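Local coordinates for protein STM4351 (Salmonella enterica, PDB 2Y7I) that binds arginine with high specificity as a periplasmic solute-binding protein, probably delivering it for uptake into the cell, at residues Q82-S94 against I206-Y219. Sequence-based numbering, arbitrary orientation.
Sequences QVSFSQPYYEGLS and INAALDKVKASPEY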
# COMPACT_ATOMS: atom_id res chain seq x y z
N GLN A 82 -12.33 7.00 22.06
CA GLN A 82 -12.69 5.73 22.69
C GLN A 82 -11.62 4.66 22.52
O GLN A 82 -11.45 3.81 23.39
CB GLN A 82 -14.01 5.21 22.11
CG GLN A 82 -15.11 6.24 22.09
CD GLN A 82 -16.38 5.72 21.47
OE1 GLN A 82 -16.35 5.04 20.44
NE2 GLN A 82 -17.51 6.05 22.09
N VAL A 83 -10.94 4.68 21.38
CA VAL A 83 -9.96 3.64 21.02
C VAL A 83 -8.70 4.25 20.39
O VAL A 83 -8.70 5.42 20.01
CB VAL A 83 -10.54 2.61 20.01
CG1 VAL A 83 -11.77 1.91 20.56
CG2 VAL A 83 -10.85 3.27 18.67
N SER A 84 -7.66 3.44 20.24
CA SER A 84 -6.48 3.82 19.48
C SER A 84 -6.54 3.18 18.09
O SER A 84 -6.80 1.98 17.97
CB SER A 84 -5.21 3.36 20.19
OG SER A 84 -5.05 4.06 21.41
N PHE A 85 -6.33 3.98 17.05
CA PHE A 85 -6.26 3.44 15.69
C PHE A 85 -4.83 3.31 15.17
O PHE A 85 -3.94 4.08 15.54
CB PHE A 85 -7.03 4.31 14.71
CG PHE A 85 -8.53 4.17 14.80
CD1 PHE A 85 -9.18 3.07 14.23
CD2 PHE A 85 -9.29 5.15 15.42
CE1 PHE A 85 -10.58 2.95 14.29
CE2 PHE A 85 -10.68 5.04 15.48
CZ PHE A 85 -11.32 3.94 14.92
N SER A 86 -4.64 2.31 14.32
CA SER A 86 -3.47 2.21 13.47
C SER A 86 -3.46 3.35 12.45
O SER A 86 -4.42 4.12 12.35
CB SER A 86 -3.48 0.89 12.70
OG SER A 86 -4.58 0.85 11.79
N GLN A 87 -2.36 3.44 11.72
CA GLN A 87 -2.28 4.21 10.49
C GLN A 87 -3.45 3.78 9.59
O GLN A 87 -3.95 2.65 9.72
CB GLN A 87 -0.95 3.90 9.79
CG GLN A 87 -0.81 2.42 9.40
CD GLN A 87 0.46 2.11 8.66
OE1 GLN A 87 0.54 2.28 7.44
NE2 GLN A 87 1.47 1.66 9.39
N PRO A 88 -3.88 4.65 8.67
CA PRO A 88 -4.90 4.20 7.74
C PRO A 88 -4.40 3.01 6.93
O PRO A 88 -3.22 2.98 6.55
CB PRO A 88 -5.12 5.42 6.83
CG PRO A 88 -3.88 6.24 6.97
CD PRO A 88 -3.43 6.03 8.38
N TYR A 89 -5.25 2.02 6.70
CA TYR A 89 -4.87 0.93 5.80
C TYR A 89 -5.57 1.05 4.45
O TYR A 89 -5.12 0.46 3.47
CB TYR A 89 -5.04 -0.47 6.43
CG TYR A 89 -6.47 -0.87 6.71
CD1 TYR A 89 -7.24 -1.53 5.74
CD2 TYR A 89 -7.06 -0.59 7.94
CE1 TYR A 89 -8.56 -1.90 5.99
CE2 TYR A 89 -8.39 -0.95 8.19
CZ TYR A 89 -9.13 -1.60 7.22
OH TYR A 89 -10.45 -1.95 7.49
N TYR A 90 -6.63 1.84 4.38
CA TYR A 90 -7.37 2.08 3.15
C TYR A 90 -8.14 3.39 3.30
O TYR A 90 -8.39 3.81 4.43
CB TYR A 90 -8.34 0.92 2.85
CG TYR A 90 -8.93 0.95 1.45
CD1 TYR A 90 -8.13 0.70 0.33
CD2 TYR A 90 -10.28 1.22 1.25
CE1 TYR A 90 -8.68 0.72 -0.96
CE2 TYR A 90 -10.83 1.24 -0.02
CZ TYR A 90 -10.03 0.99 -1.12
OH TYR A 90 -10.59 1.02 -2.37
N GLU A 91 -8.50 4.03 2.19
CA GLU A 91 -9.11 5.35 2.27
C GLU A 91 -10.57 5.29 2.67
O GLU A 91 -11.27 4.36 2.29
CB GLU A 91 -8.99 6.09 0.94
CG GLU A 91 -7.67 6.77 0.74
CD GLU A 91 -7.58 7.52 -0.56
OE1 GLU A 91 -8.58 7.52 -1.32
OE2 GLU A 91 -6.52 8.12 -0.82
N GLY A 92 -11.02 6.28 3.43
CA GLY A 92 -12.43 6.48 3.68
C GLY A 92 -13.02 7.14 2.45
O GLY A 92 -12.48 8.13 1.95
N LEU A 93 -14.11 6.59 1.93
CA LEU A 93 -14.69 7.13 0.71
C LEU A 93 -16.09 7.70 0.90
O LEU A 93 -16.61 7.76 2.03
CB LEU A 93 -14.65 6.10 -0.44
CG LEU A 93 -13.38 5.85 -1.26
CD1 LEU A 93 -12.54 7.12 -1.46
CD2 LEU A 93 -12.55 4.73 -0.67
N SER A 94 -16.70 8.14 -0.20
CA SER A 94 -18.01 8.78 -0.17
C SER A 94 -19.14 7.78 0.10
O SER A 94 -19.04 6.60 -0.25
CB SER A 94 -18.27 9.55 -1.47
OG SER A 94 -17.40 10.66 -1.56
N ILE A 206 1.37 -3.72 15.15
CA ILE A 206 0.40 -3.68 14.05
C ILE A 206 0.83 -2.65 13.00
O ILE A 206 0.78 -2.94 11.79
CB ILE A 206 -1.02 -3.37 14.56
CG1 ILE A 206 -1.63 -4.61 15.23
CG2 ILE A 206 -1.94 -2.89 13.42
CD1 ILE A 206 -2.90 -4.32 16.00
N ASN A 207 1.24 -1.47 13.45
CA ASN A 207 1.76 -0.45 12.52
C ASN A 207 3.00 -0.90 11.75
O ASN A 207 3.10 -0.66 10.55
CB ASN A 207 2.02 0.87 13.25
CG ASN A 207 0.78 1.73 13.35
OD1 ASN A 207 -0.08 1.71 12.47
ND2 ASN A 207 0.66 2.48 14.45
N ALA A 208 3.94 -1.53 12.45
CA ALA A 208 5.15 -2.02 11.80
C ALA A 208 4.78 -3.07 10.74
O ALA A 208 5.39 -3.11 9.67
CB ALA A 208 6.12 -2.59 12.81
N ALA A 209 3.79 -3.91 11.04
CA ALA A 209 3.32 -4.93 10.10
C ALA A 209 2.59 -4.30 8.90
O ALA A 209 2.83 -4.70 7.76
CB ALA A 209 2.42 -5.93 10.82
N LEU A 210 1.72 -3.33 9.17
CA LEU A 210 1.02 -2.59 8.10
C LEU A 210 1.99 -1.87 7.14
O LEU A 210 1.76 -1.85 5.93
CB LEU A 210 -0.00 -1.60 8.68
CG LEU A 210 -1.38 -2.15 9.08
CD1 LEU A 210 -2.18 -1.10 9.81
CD2 LEU A 210 -2.16 -2.66 7.86
N ASP A 211 3.06 -1.29 7.69
CA ASP A 211 4.10 -0.66 6.86
C ASP A 211 4.61 -1.63 5.81
O ASP A 211 4.77 -1.27 4.64
CB ASP A 211 5.29 -0.20 7.71
CG ASP A 211 5.00 1.04 8.51
OD1 ASP A 211 3.92 1.61 8.35
OD2 ASP A 211 5.87 1.44 9.31
N LYS A 212 4.87 -2.86 6.24
CA LYS A 212 5.31 -3.91 5.34
C LYS A 212 4.20 -4.39 4.40
O LYS A 212 4.43 -4.49 3.20
CB LYS A 212 5.92 -5.08 6.12
CG LYS A 212 7.25 -4.73 6.76
CD LYS A 212 7.75 -5.86 7.66
CE LYS A 212 9.10 -5.52 8.25
NZ LYS A 212 9.37 -6.31 9.49
N VAL A 213 3.01 -4.68 4.94
CA VAL A 213 1.90 -5.17 4.11
C VAL A 213 1.54 -4.16 3.02
O VAL A 213 1.36 -4.53 1.86
CB VAL A 213 0.64 -5.55 4.95
CG1 VAL A 213 -0.56 -5.82 4.06
CG2 VAL A 213 0.94 -6.77 5.84
N LYS A 214 1.46 -2.88 3.40
CA LYS A 214 1.08 -1.82 2.44
C LYS A 214 2.12 -1.58 1.35
O LYS A 214 1.78 -1.02 0.29
CB LYS A 214 0.71 -0.53 3.18
CG LYS A 214 -0.59 -0.64 3.97
CD LYS A 214 -0.74 0.50 4.97
CE LYS A 214 -0.93 1.85 4.27
NZ LYS A 214 -0.81 2.97 5.23
N ALA A 215 3.36 -2.02 1.58
CA ALA A 215 4.42 -1.88 0.58
C ALA A 215 4.52 -3.09 -0.36
O ALA A 215 5.34 -3.12 -1.27
CB ALA A 215 5.76 -1.63 1.25
N SER A 216 3.67 -4.09 -0.12
CA SER A 216 3.76 -5.36 -0.83
C SER A 216 2.91 -5.36 -2.09
O SER A 216 1.83 -4.76 -2.11
CB SER A 216 3.36 -6.53 0.09
OG SER A 216 1.97 -6.50 0.39
N PRO A 217 3.38 -6.04 -3.14
CA PRO A 217 2.56 -6.22 -4.35
C PRO A 217 1.22 -6.89 -4.01
O PRO A 217 0.20 -6.58 -4.63
CB PRO A 217 3.41 -7.13 -5.23
CG PRO A 217 4.81 -6.94 -4.74
CD PRO A 217 4.71 -6.67 -3.28
N GLU A 218 1.23 -7.77 -3.00
CA GLU A 218 0.02 -8.49 -2.55
C GLU A 218 -1.10 -7.58 -2.09
O GLU A 218 -2.28 -7.90 -2.27
CB GLU A 218 0.36 -9.47 -1.42
CG GLU A 218 1.16 -10.70 -1.85
CD GLU A 218 2.67 -10.47 -1.85
OE1 GLU A 218 3.13 -9.33 -1.62
OE2 GLU A 218 3.42 -11.45 -2.09
N TYR A 219 -0.74 -6.45 -1.51
CA TYR A 219 -1.72 -5.51 -0.99
C TYR A 219 -2.42 -4.78 -2.14
O TYR A 219 -3.62 -4.53 -2.07
CB TYR A 219 -1.03 -4.57 0.01
CG TYR A 219 -1.83 -3.39 0.49
CD1 TYR A 219 -2.91 -3.54 1.37
CD2 TYR A 219 -1.48 -2.10 0.09
CE1 TYR A 219 -3.63 -2.42 1.81
CE2 TYR A 219 -2.18 -1.01 0.51
CZ TYR A 219 -3.24 -1.16 1.37
OH TYR A 219 -3.91 -0.03 1.76
O HOH W 1 -1.31 4.67 14.93
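Gln87 lies along one side of helix 200-214 and is hydrogen-bonded at its backbone and at both ends of its amide. Its backbone N-H points almost straight at a lone pair of Asn207 OD1 (N to OD1 3.0 Å, 169° at the hydrogen). With CG between the backbone N and the carbonyl carbon (chi1 61°) and the chain extended beyond it, the amide runs on along the helix toward Asp211 and Lys214. There NE2 donates to Asp211 OD1 at 2.7 Å, reaching it from above the carboxylate plane, while OE1 takes Lys214 NZ on an in-plane lone pair at 2.7 Å. The carboxylate on NE2 and the ammonium on OE1, probably both charged, fix which end of the amide is oxygen. Lys214, bent at chi3, also donates from NZ to Pro88 O (2.7 Å), nearly in line with that carbonyl, and to Asp211 O of the second subunit. A water bridges Phe85 O and Asn207 ND2.

In the two-lobed periplasmic binding protein fold, 82-94 carries strand 84-85, paired antiparallel with 194-195, and then runs from the first lobe toward strand 95-100 of the other. Arginine binds between the lobes, about 8 Å from the Tyr89 side chain; Tyr89 OH itself bonds Asp32.

Apolar packing centres on Leu210. Its CD1 lies 3.7 Å from Ser86 CB, and its CD2 touches Tyr89 CB at 3.9 Å. The Gln87 chain runs antiparallel alongside the Leu210 side chain, its amide CD and NE2 resting on Leu210 CB in van der Waals contact.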